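Local coordinates for protein pullulanase (Bacillus acidopullulyticus, PDB 2WAN) that hydrolyses the alpha-1,6-glucosidic linkages of pullulan and, as a debranching enzyme of the alpha-amylase superfamily, probably those at the branch points of starch polysaccharides, at residues Met561-Asp564 with Phe565-Ile568; Ser606-Tyr609 with Trp610-Tyr614; Met832-Ala835 with Asp836-Lys839; Glu846-Thr849 with Asn850-Ala853. All blocks are in the same frame, centred on the assembly; numbering follows the deposited sequence.

The four contacts follow one another along the chain without overlap, each a local arrangement within eight or nine residues. Contacts 1 and 2 belong to the beta/alpha-barrel: helix 564-568 sits in the excursion after barrel strand 547-552, and helix 597-614 leads into barrel strand 618-621. Their centres are 23 Å apart, with nearest atoms about 8 Å apart. Contact 3 starts helix 835-841, and contact 4 is the turn between strands 842-844 and 852-856; their centres also lie 23 Å apart. Contacts 1 and 4 are 58 Å apart between centres. The first two thus shape the catalytic barrel, while the last two lie where the chain passes into, and turns within, the C-terminal antiparallel sheet.

Contact 1 of 4, residues Met561-Asp564 with Phe565-Ile568; sequences MVSD and FDKI
Lys-567 lays its aliphatic chain back over the turn that precedes its helix: CG packs against the backbone carbonyls of Met-561 and Ser-563, and CE lies 3.5 Å from Val-562 O. The bend at chi3 (-71°) swings the ammonium group round to the side of Asp-564. There NZ and Asp-564 OD1 form a long salt bridge of 4.0 Å, and a water closes the gap, donating to OD1 at 2.6 Å and accepting from NZ. Each charged end also has a partner at strand 388-391: NZ gives a hydrogen bond to Thr-390 O in the strand, and OD1 takes one from Val-392 N just beyond it.

On the other side of the turn, Asp-566 grips the incoming chain. Its OD2 accepts from Met-561 N at 2.7 Å with a fairly straight N-H...O angle of 160°, through the lone pair anti to the other carboxylate oxygen, while OD1 accepts from Gln-571 N. Ser-563 OG, held at chi1 68°, faces the first turn and receives Asp-566 N in a weak bond of 3.3 Å; the same hydroxyl is paired with Tyr-574 OH. Ser-563 O takes Lys-567 N at 3.1 Å. A serine side chain receiving the amide three residues ahead is the signature of an N-cap, here opening the short helix 564-568 that follows strand 547-552 of the alpha-amylase-type barrel.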
loop_
_atom_site.group_PDB
_atom_site.type_symbol
_atom_site.label_atom_id
_atom_site.label_comp_id
_atom_site.label_asym_id
_atom_site.label_seq_id
_atom_site.Cartn_x
_atom_site.Cartn_y
_atom_site.Cartn_z
ATOM N N MET A 561 -10.508 -4.901 -18.047
ATOM C CA MET A 561 -11.340 -5.033 -19.256
ATOM C C MET A 561 -12.851 -5.092 -18.975
ATOM O O MET A 561 -13.635 -4.394 -19.636
ATOM C CB MET A 561 -10.877 -6.213 -20.133
ATOM C CG MET A 561 -9.578 -5.938 -20.887
ATOM S SD MET A 561 -8.793 -7.442 -21.506
ATOM C CE MET A 561 -10.153 -8.256 -22.364
ATOM N N VAL A 562 -13.248 -5.925 -18.012
ATOM C CA VAL A 562 -14.644 -6.044 -17.571
ATOM C C VAL A 562 -14.949 -5.135 -16.366
ATOM O O VAL A 562 -16.100 -5.061 -15.897
ATOM C CB VAL A 562 -15.029 -7.503 -17.219
ATOM C CG1 VAL A 562 -15.064 -8.384 -18.495
ATOM C CG2 VAL A 562 -14.097 -8.087 -16.140
ATOM N N SER A 563 -13.919 -4.451 -15.884
ATOM C CA SER A 563 -14.059 -3.529 -14.752
ATOM C C SER A 563 -14.744 -2.246 -15.206
ATOM O O SER A 563 -14.606 -1.841 -16.353
ATOM C CB SER A 563 -12.688 -3.221 -14.140
ATOM O OG SER A 563 -11.847 -2.464 -14.996
ATOM N N ASP A 564 -15.501 -1.617 -14.314
ATOM C CA ASP A 564 -16.119 -0.324 -14.627
ATOM C C ASP A 564 -15.090 0.710 -15.092
ATOM O O ASP A 564 -15.347 1.455 -16.039
ATOM C CB ASP A 564 -16.925 0.184 -13.430
ATOM C CG ASP A 564 -18.079 -0.742 -13.090
ATOM O OD1 ASP A 564 -18.818 -1.123 -14.028
ATOM O OD2 ASP A 564 -18.217 -1.142 -11.908
ATOM N N PHE A 565 -13.909 0.715 -14.468
ATOM C CA PHE A 565 -12.825 1.615 -14.891
ATOM C C PHE A 565 -12.512 1.487 -16.391
ATOM O O PHE A 565 -12.450 2.500 -17.094
ATOM C CB PHE A 565 -11.541 1.353 -14.085
ATOM C CG PHE A 565 -11.600 1.827 -12.634
ATOM C CD1 PHE A 565 -12.276 2.985 -12.282
ATOM C CD2 PHE A 565 -10.911 1.130 -11.642
ATOM C CE1 PHE A 565 -12.319 3.425 -10.958
ATOM C CE2 PHE A 565 -10.937 1.560 -10.320
ATOM C CZ PHE A 565 -11.642 2.711 -9.981
ATOM N N ASP A 566 -12.316 0.255 -16.866
ATOM C CA ASP A 566 -11.894 0.012 -18.252
ATOM C C ASP A 566 -13.026 0.234 -19.234
ATOM O O ASP A 566 -12.776 0.547 -20.401
ATOM C CB ASP A 566 -11.304 -1.395 -18.447
ATOM C CG ASP A 566 -9.780 -1.418 -18.311
ATOM O OD1 ASP A 566 -9.167 -0.328 -18.247
ATOM O OD2 ASP A 566 -9.207 -2.530 -18.241
ATOM N N LYS A 567 -14.267 0.090 -18.760
ATOM C CA LYS A 567 -15.427 0.382 -19.617
ATOM C C LYS A 567 -15.687 1.893 -19.778
ATOM O O LYS A 567 -16.356 2.315 -20.722
ATOM C CB LYS A 567 -16.679 -0.379 -19.137
ATOM C CG LYS A 567 -16.554 -1.905 -19.289
ATOM C CD LYS A 567 -17.834 -2.671 -18.908
ATOM C CE LYS A 567 -18.145 -2.687 -17.409
ATOM N NZ LYS A 567 -19.393 -3.491 -17.160
ATOM N N ILE A 568 -15.153 2.711 -18.876
ATOM C CA ILE A 568 -15.384 4.156 -18.923
ATOM C C ILE A 568 -14.200 4.897 -19.556
ATOM O O ILE A 568 -14.398 5.745 -20.432
ATOM C CB ILE A 568 -15.749 4.726 -17.518
ATOM C CG1 ILE A 568 -17.002 4.013 -16.986
ATOM C CG2 ILE A 568 -15.957 6.269 -17.565
ATOM C CD1 ILE A 568 -17.331 4.317 -15.532
HETATM O O HOH W 1 -19.718 -3.524 -14.403
#

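Contact 2 of 4, residues Ser606-Tyr609 with Trp610-Tyr614; sequences SVNY and WVNEY
Tyr-609 and Trp-610 meet as an edge-to-face aromatic pair on helix 597-614, which leads into strand 618-621 of the catalytic beta/alpha-barrel; Tyr-614 completes an aromatic cluster. The edge of Tyr-609 is directed at the face of the Trp-610 five-membered ring, with centroids 5.5 Å apart and planes at 72°. Tyr-609 CD2 stands above that face, offset toward the rim. Trp-610 CZ3 in turn lies 3.5 Å above the plane of Tyr-614, over the ring centre, while Tyr-609 CE2 approaches the edge of the same ring.

A CH-pi contact adds to this. Glu-613 CB sits over a face of Tyr-609, 4.0 Å from the ring centroid, and the two side chains run alongside each other, both with CG anti to the backbone N. The Glu-613 carboxylate lies nearly flat to the ring, planes 18° apart, and its OE2 forms a salt bridge with Lys-535. Arg-397 makes a cation-pi contact with Tyr-609.

Backbone hydrogen bonds from residue i+4 to i run through the whole segment, among them Glu-613 N to Tyr-609 O at 2.8 Å. The polar ends of Trp-610 and Ser-606 are satisfied outside it, NE1 by Tyr-514 O and OG by Asn-515 and Tyr-554.

Two waters bridge polar side chains. One joins Asn-608 OD1 to Asn-612 ND2, and Asn-608 ND2 is held by Leu-604 O and Glu-638. The other accepts from both Tyr-609 OH, at 2.7 Å, and Tyr-614 OH.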
loop_
_atom_site.group_PDB
_atom_site.type_symbol
_atom_site.label_atom_id
_atom_site.label_comp_id
_atom_site.label_asym_id
_atom_site.label_seq_id
_atom_site.Cartn_x
_atom_site.Cartn_y
_atom_site.Cartn_z
ATOM N N SER A 606 -12.382 8.691 -2.345
ATOM C CA SER A 606 -12.895 7.498 -1.650
ATOM C C SER A 606 -12.555 7.496 -0.153
ATOM O O SER A 606 -13.433 7.286 0.680
ATOM C CB SER A 606 -12.382 6.216 -2.302
ATOM O OG SER A 606 -13.032 5.092 -1.721
ATOM N N VAL A 607 -11.292 7.728 0.198
ATOM C CA VAL A 607 -10.920 7.673 1.625
ATOM C C VAL A 607 -11.606 8.825 2.385
ATOM O O VAL A 607 -12.024 8.654 3.523
ATOM C CB VAL A 607 -9.385 7.619 1.889
ATOM C CG1 VAL A 607 -8.801 6.286 1.412
ATOM C CG2 VAL A 607 -8.652 8.805 1.251
ATOM N N ASN A 608 -11.754 9.978 1.741
ATOM C CA ASN A 608 -12.508 11.070 2.370
ATOM C C ASN A 608 -13.949 10.669 2.641
ATOM O O ASN A 608 -14.485 10.992 3.698
ATOM C CB ASN A 608 -12.479 12.335 1.517
ATOM C CG ASN A 608 -11.248 13.181 1.789
ATOM O OD1 ASN A 608 -11.224 13.978 2.729
ATOM N ND2 ASN A 608 -10.222 13.010 0.970
ATOM N N TYR A 609 -14.555 9.976 1.675
ATOM C CA TYR A 609 -15.953 9.547 1.783
ATOM C C TYR A 609 -16.104 8.563 2.951
ATOM O O TYR A 609 -17.043 8.696 3.757
ATOM C CB TYR A 609 -16.440 8.894 0.475
ATOM C CG TYR A 609 -17.784 8.214 0.624
ATOM C CD1 TYR A 609 -18.963 8.969 0.789
ATOM C CD2 TYR A 609 -17.889 6.821 0.620
ATOM C CE1 TYR A 609 -20.209 8.340 0.920
ATOM C CE2 TYR A 609 -19.133 6.180 0.768
ATOM C CZ TYR A 609 -20.288 6.949 0.917
ATOM O OH TYR A 609 -21.510 6.327 1.077
ATOM N N TRP A 610 -15.213 7.572 3.037
ATOM C CA TRP A 610 -15.309 6.606 4.137
ATOM C C TRP A 610 -15.164 7.264 5.520
ATOM O O TRP A 610 -15.896 6.938 6.467
ATOM C CB TRP A 610 -14.316 5.449 3.946
ATOM C CG TRP A 610 -14.837 4.473 2.927
ATOM C CD1 TRP A 610 -14.514 4.427 1.601
ATOM C CD2 TRP A 610 -15.825 3.455 3.137
ATOM N NE1 TRP A 610 -15.212 3.421 0.969
ATOM C CE2 TRP A 610 -16.034 2.811 1.890
ATOM C CE3 TRP A 610 -16.557 3.021 4.263
ATOM C CZ2 TRP A 610 -16.933 1.741 1.730
ATOM C CZ3 TRP A 610 -17.458 1.942 4.112
ATOM C CH2 TRP A 610 -17.635 1.317 2.843
ATOM N N VAL A 611 -14.237 8.205 5.649
ATOM C CA VAL A 611 -14.122 8.929 6.921
ATOM C C VAL A 611 -15.364 9.793 7.183
ATOM O O VAL A 611 -15.925 9.780 8.277
ATOM C CB VAL A 611 -12.847 9.799 6.944
ATOM C CG1 VAL A 611 -12.886 10.772 8.146
ATOM C CG2 VAL A 611 -11.594 8.874 6.994
ATOM N N ASN A 612 -15.787 10.563 6.184
ATOM C CA ASN A 612 -16.899 11.494 6.395
ATOM C C ASN A 612 -18.244 10.791 6.616
ATOM O O ASN A 612 -18.980 11.141 7.545
ATOM C CB ASN A 612 -16.989 12.492 5.244
ATOM C CG ASN A 612 -15.864 13.537 5.260
ATOM O OD1 ASN A 612 -15.380 13.972 6.321
ATOM N ND2 ASN A 612 -15.450 13.951 4.063
ATOM N N GLU A 613 -18.552 9.784 5.795
ATOM C CA GLU A 613 -19.861 9.131 5.866
ATOM C C GLU A 613 -19.953 8.057 6.953
ATOM O O GLU A 613 -21.005 7.920 7.633
ATOM C CB GLU A 613 -20.228 8.527 4.496
ATOM C CG GLU A 613 -21.606 7.919 4.393
ATOM C CD GLU A 613 -22.739 8.952 4.537
ATOM O OE1 GLU A 613 -22.526 10.140 4.178
ATOM O OE2 GLU A 613 -23.828 8.563 5.006
ATOM N N TYR A 614 -18.869 7.287 7.117
ATOM C CA TYR A 614 -18.871 6.148 8.049
ATOM C C TYR A 614 -18.101 6.372 9.352
ATOM O O TYR A 614 -18.190 5.547 10.238
ATOM C CB TYR A 614 -18.381 4.857 7.363
ATOM C CG TYR A 614 -19.314 4.329 6.274
ATOM C CD1 TYR A 614 -20.228 3.286 6.538
ATOM C CD2 TYR A 614 -19.281 4.867 4.981
ATOM C CE1 TYR A 614 -21.089 2.809 5.534
ATOM C CE2 TYR A 614 -20.130 4.389 3.975
ATOM C CZ TYR A 614 -21.025 3.363 4.269
ATOM O OH TYR A 614 -21.830 2.882 3.276
HETATM O O HOH W 2 -13.565 15.779 3.050
HETATM O O HOH W 3 -21.637 3.656 0.598
#

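Contact 3 of 4, residues Met832-Ala835 with Asp836-Lys839; sequences MTTA and DQIK. With SO4 (sulfate ion), chain L.
Met-832 brings its CB against two residues of the helix ahead: 3.5 Å from Gln-837 OE1 and 3.8 Å from Ile-838 CG1. Farther out, its SD rests beside the backbone of Gln-837, close to the carbonyl oxygen. The backbone N of Met-832 is taken by Gln-771, whose side chain also touches Ile-838.

At Thr-833 the backbone supplies the link. Its N donates to Gln-837 OE1 at 2.9 Å, with an N-H...O angle of 162° and the donor almost in line with the amide C=O. Beyond CG the Gln-837 chain is extended (chi2 -173°), which carries the amide back past the first turn to reach this N-H.

Thr-834 is the N-cap of helix 835-841, the short helix that follows the barrel's helix 811-826 and runs up to the first strand of the C-terminal all-beta domain. Its OG1, turned between backbone N and carbonyl carbon (chi1 72°), accepts from Gln-837 N at 3.1 Å. Gln-837 thus meets the preceding loop twice, by its own N-H and by its amide oxygen, while NE2 donates to sulfate O2 at 3.1 Å and to Asn-861 OD1. The sulfate, probably from the crystallisation liquor, is also bound by Asn-841 and Asn-861. A leucine in place of Gln-837 would probably leave Thr-833 N without its side-chain acceptor, and would cost the sulfate one of its donors and Asn-861 OD1 its bond from NE2.

Ala-835 O takes Lys-839 N at 2.9 Å. Ala-835 and Ile-838 both touch Ile-718 of a neighbouring loop.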
loop_
_atom_site.group_PDB
_atom_site.type_symbol
_atom_site.label_atom_id
_atom_site.label_comp_id
_atom_site.label_asym_id
_atom_site.label_seq_id
_atom_site.Cartn_x
_atom_site.Cartn_y
_atom_site.Cartn_z
ATOM N N MET A 832 6.504 6.437 23.776
ATOM C CA MET A 832 7.154 7.715 23.410
ATOM C C MET A 832 6.837 8.072 21.956
ATOM O O MET A 832 6.622 7.179 21.115
ATOM C CB MET A 832 8.659 7.651 23.683
ATOM C CG MET A 832 8.941 7.572 25.146
ATOM S SD MET A 832 10.704 7.574 25.519
ATOM C CE MET A 832 10.986 5.840 25.922
ATOM N N THR A 833 6.769 9.371 21.659
ATOM C CA THR A 833 6.261 9.807 20.350
ATOM C C THR A 833 7.338 10.370 19.402
ATOM O O THR A 833 7.081 10.550 18.203
ATOM C CB THR A 833 5.128 10.857 20.495
ATOM O OG1 THR A 833 5.643 12.025 21.141
ATOM C CG2 THR A 833 3.922 10.300 21.310
ATOM N N THR A 834 8.531 10.631 19.922
ATOM C CA THR A 834 9.633 11.116 19.086
ATOM C C THR A 834 10.912 10.314 19.293
ATOM O O THR A 834 11.125 9.695 20.356
ATOM C CB THR A 834 9.950 12.609 19.347
ATOM O OG1 THR A 834 10.594 12.743 20.620
ATOM C CG2 THR A 834 8.667 13.458 19.332
ATOM N N ALA A 835 11.759 10.342 18.269
ATOM C CA ALA A 835 13.088 9.741 18.336
ATOM C C ALA A 835 13.922 10.357 19.456
ATOM O O ALA A 835 14.605 9.634 20.168
ATOM C CB ALA A 835 13.798 9.873 17.010
ATOM N N ASP A 836 13.887 11.685 19.602
ATOM C CA ASP A 836 14.636 12.330 20.686
ATOM C C ASP A 836 14.225 11.857 22.086
ATOM O O ASP A 836 15.095 11.622 22.912
ATOM C CB ASP A 836 14.558 13.858 20.602
ATOM C CG ASP A 836 15.231 14.419 19.358
ATOM O OD1 ASP A 836 16.023 13.718 18.698
ATOM O OD2 ASP A 836 14.950 15.593 19.032
ATOM N N GLN A 837 12.919 11.709 22.351
ATOM C CA GLN A 837 12.471 11.167 23.631
ATOM C C GLN A 837 13.076 9.795 23.860
ATOM O O GLN A 837 13.511 9.506 24.966
ATOM C CB GLN A 837 10.951 10.981 23.691
ATOM C CG GLN A 837 10.160 12.137 24.201
ATOM C CD GLN A 837 8.702 11.748 24.361
ATOM O OE1 GLN A 837 8.134 11.066 23.506
ATOM N NE2 GLN A 837 8.102 12.154 25.467
ATOM N N ILE A 838 13.045 8.936 22.835
ATOM C CA ILE A 838 13.565 7.563 22.995
ATOM C C ILE A 838 15.078 7.587 23.282
ATOM O O ILE A 838 15.571 6.891 24.182
ATOM C CB ILE A 838 13.228 6.676 21.770
ATOM C CG1 ILE A 838 11.696 6.532 21.621
ATOM C CG2 ILE A 838 13.929 5.315 21.870
ATOM C CD1 ILE A 838 11.218 5.933 20.270
ATOM N N LYS A 839 15.824 8.407 22.543
ATOM C CA LYS A 839 17.271 8.504 22.770
ATOM C C LYS A 839 17.563 9.055 24.173
ATOM O O LYS A 839 18.533 8.660 24.816
ATOM C CB LYS A 839 17.924 9.367 21.686
ATOM C CG LYS A 839 17.874 8.738 20.295
ATOM C CD LYS A 839 18.169 9.775 19.215
ATOM C CE LYS A 839 17.741 9.290 17.840
ATOM N NZ LYS A 839 18.732 8.382 17.207
HETATM S S SO4 L . 9.657 13.472 28.611
HETATM O O1 SO4 L . 8.331 13.687 29.201
HETATM O O2 SO4 L . 9.706 14.127 27.298
HETATM O O3 SO4 L . 9.902 12.041 28.484
HETATM O O4 SO4 L . 10.699 14.048 29.458
#

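Contact 4 of 4, residues Glu846-Thr849 with Asn850-Ala853; sequences ESPT and NTVA. With SO4 (sulfate ion), chain M.
A type II beta turn from Pro-848 to Thr-851 forms the bend between strands 842-844 and 852-856 of the all-beta domain, with Asn-850 in the left-handed region, as is usual at the third position of a type II turn. The turn's own backbone bond, Thr-851 N to Pro-848 O, is weak at 3.2 Å with an N-H...O angle of 124°. The Thr-851 hydroxyl reinforces it: OG1 donates to the same carbonyl at 2.6 Å, approaching tilted from the carbonyl plane. With chi1 at 64°, OG1 turns back toward the start of the turn and also lies 2.8 Å from Ser-847 OG, a distance suited to a hydrogen bond, though where the serine proton points is not settled. One water is hydrogen-bonded to Ser-847 OG and also accepts from Ala-853 N. Ser-847 CB rests on Ala-853 CB at 4.0 Å. A valine in place of Thr-851 would probably cost Pro-848 O the short hydroxyl bond, leaving the weak Thr-851 N bond to hold the turn, and take away the hydroxyl beside Ser-847 OG.

Above the plane of the turn, Asn-850 N donates to sulfate O1 at 2.7 Å; the ion is probably from the crystallisation liquor.

The turn and the start of strand 852-856 pack against several neighbours: Ser-847 and Ala-853 touch Leu-881 of strand 879-882, Thr-851 packs on Met-871 and Asn-873 of strand 868-873, and Val-852 reaches Val-707 and Ile-710 of helix 707-714.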
loop_
_atom_site.group_PDB
_atom_site.type_symbol
_atom_site.label_atom_id
_atom_site.label_comp_id
_atom_site.label_asym_id
_atom_site.label_seq_id
_atom_site.Cartn_x
_atom_site.Cartn_y
_atom_site.Cartn_z
ATOM N N GLU A 846 23.321 -4.042 30.374
ATOM C CA GLU A 846 24.122 -5.253 30.159
ATOM C C GLU A 846 23.367 -6.460 30.698
ATOM O O GLU A 846 22.854 -6.433 31.821
ATOM C CB GLU A 846 25.502 -5.127 30.837
ATOM C CG GLU A 846 26.397 -6.362 30.683
ATOM C CD GLU A 846 27.105 -6.447 29.343
ATOM O OE1 GLU A 846 27.169 -5.423 28.623
ATOM O OE2 GLU A 846 27.610 -7.548 29.018
ATOM N N SER A 847 23.256 -7.500 29.876
ATOM C CA SER A 847 22.528 -8.709 30.285
ATOM C C SER A 847 23.188 -9.954 29.668
ATOM O O SER A 847 24.041 -9.827 28.784
ATOM C CB SER A 847 21.045 -8.592 29.882
ATOM O OG SER A 847 20.901 -8.592 28.469
ATOM N N PRO A 848 22.798 -11.155 30.131
ATOM C CA PRO A 848 23.431 -12.377 29.617
ATOM C C PRO A 848 23.221 -12.614 28.124
ATOM O O PRO A 848 22.345 -12.000 27.483
ATOM C CB PRO A 848 22.763 -13.489 30.436
ATOM C CG PRO A 848 22.389 -12.823 31.714
ATOM C CD PRO A 848 21.925 -11.446 31.282
ATOM N N THR A 849 24.054 -13.490 27.565
ATOM C CA THR A 849 23.946 -13.879 26.170
ATOM C C THR A 849 22.520 -14.230 25.761
ATOM O O THR A 849 21.813 -14.964 26.461
ATOM C CB THR A 849 24.851 -15.090 25.889
ATOM O OG1 THR A 849 26.180 -14.743 26.281
ATOM C CG2 THR A 849 24.840 -15.434 24.395
ATOM N N ASN A 850 22.119 -13.689 24.612
ATOM C CA ASN A 850 20.813 -13.957 24.030
ATOM C C ASN A 850 19.663 -13.498 24.925
ATOM O O ASN A 850 18.653 -14.175 25.054
ATOM C CB ASN A 850 20.629 -15.425 23.618
ATOM C CG ASN A 850 19.535 -15.584 22.594
ATOM O OD1 ASN A 850 19.391 -14.737 21.710
ATOM N ND2 ASN A 850 18.725 -16.630 22.726
ATOM N N THR A 851 19.843 -12.350 25.567
ATOM C CA THR A 851 18.729 -11.708 26.283
ATOM C C THR A 851 18.792 -10.235 25.929
ATOM O O THR A 851 19.834 -9.750 25.487
ATOM C CB THR A 851 18.819 -11.870 27.836
ATOM O OG1 THR A 851 19.985 -11.187 28.324
ATOM C CG2 THR A 851 18.850 -13.359 28.266
ATOM N N VAL A 852 17.652 -9.545 26.072
ATOM C CA VAL A 852 17.557 -8.110 25.816
ATOM C C VAL A 852 16.924 -7.475 27.049
ATOM O O VAL A 852 15.829 -7.875 27.476
ATOM C CB VAL A 852 16.696 -7.804 24.555
ATOM C CG1 VAL A 852 16.438 -6.300 24.411
ATOM C CG2 VAL A 852 17.390 -8.306 23.297
ATOM N N ALA A 853 17.617 -6.487 27.617
ATOM C CA ALA A 853 17.127 -5.762 28.799
ATOM C C ALA A 853 17.267 -4.276 28.593
ATOM O O ALA A 853 18.302 -3.819 28.122
ATOM C CB ALA A 853 17.901 -6.175 30.046
HETATM S S SO4 M . 24.146 -11.434 22.517
HETATM O O1 SO4 M . 23.327 -11.407 23.728
HETATM O O2 SO4 M . 23.741 -12.555 21.670
HETATM O O3 SO4 M . 23.987 -10.181 21.779
HETATM O O4 SO4 M . 25.549 -11.580 22.901
HETATM O O HOH W 4 20.485 -6.175 27.081
#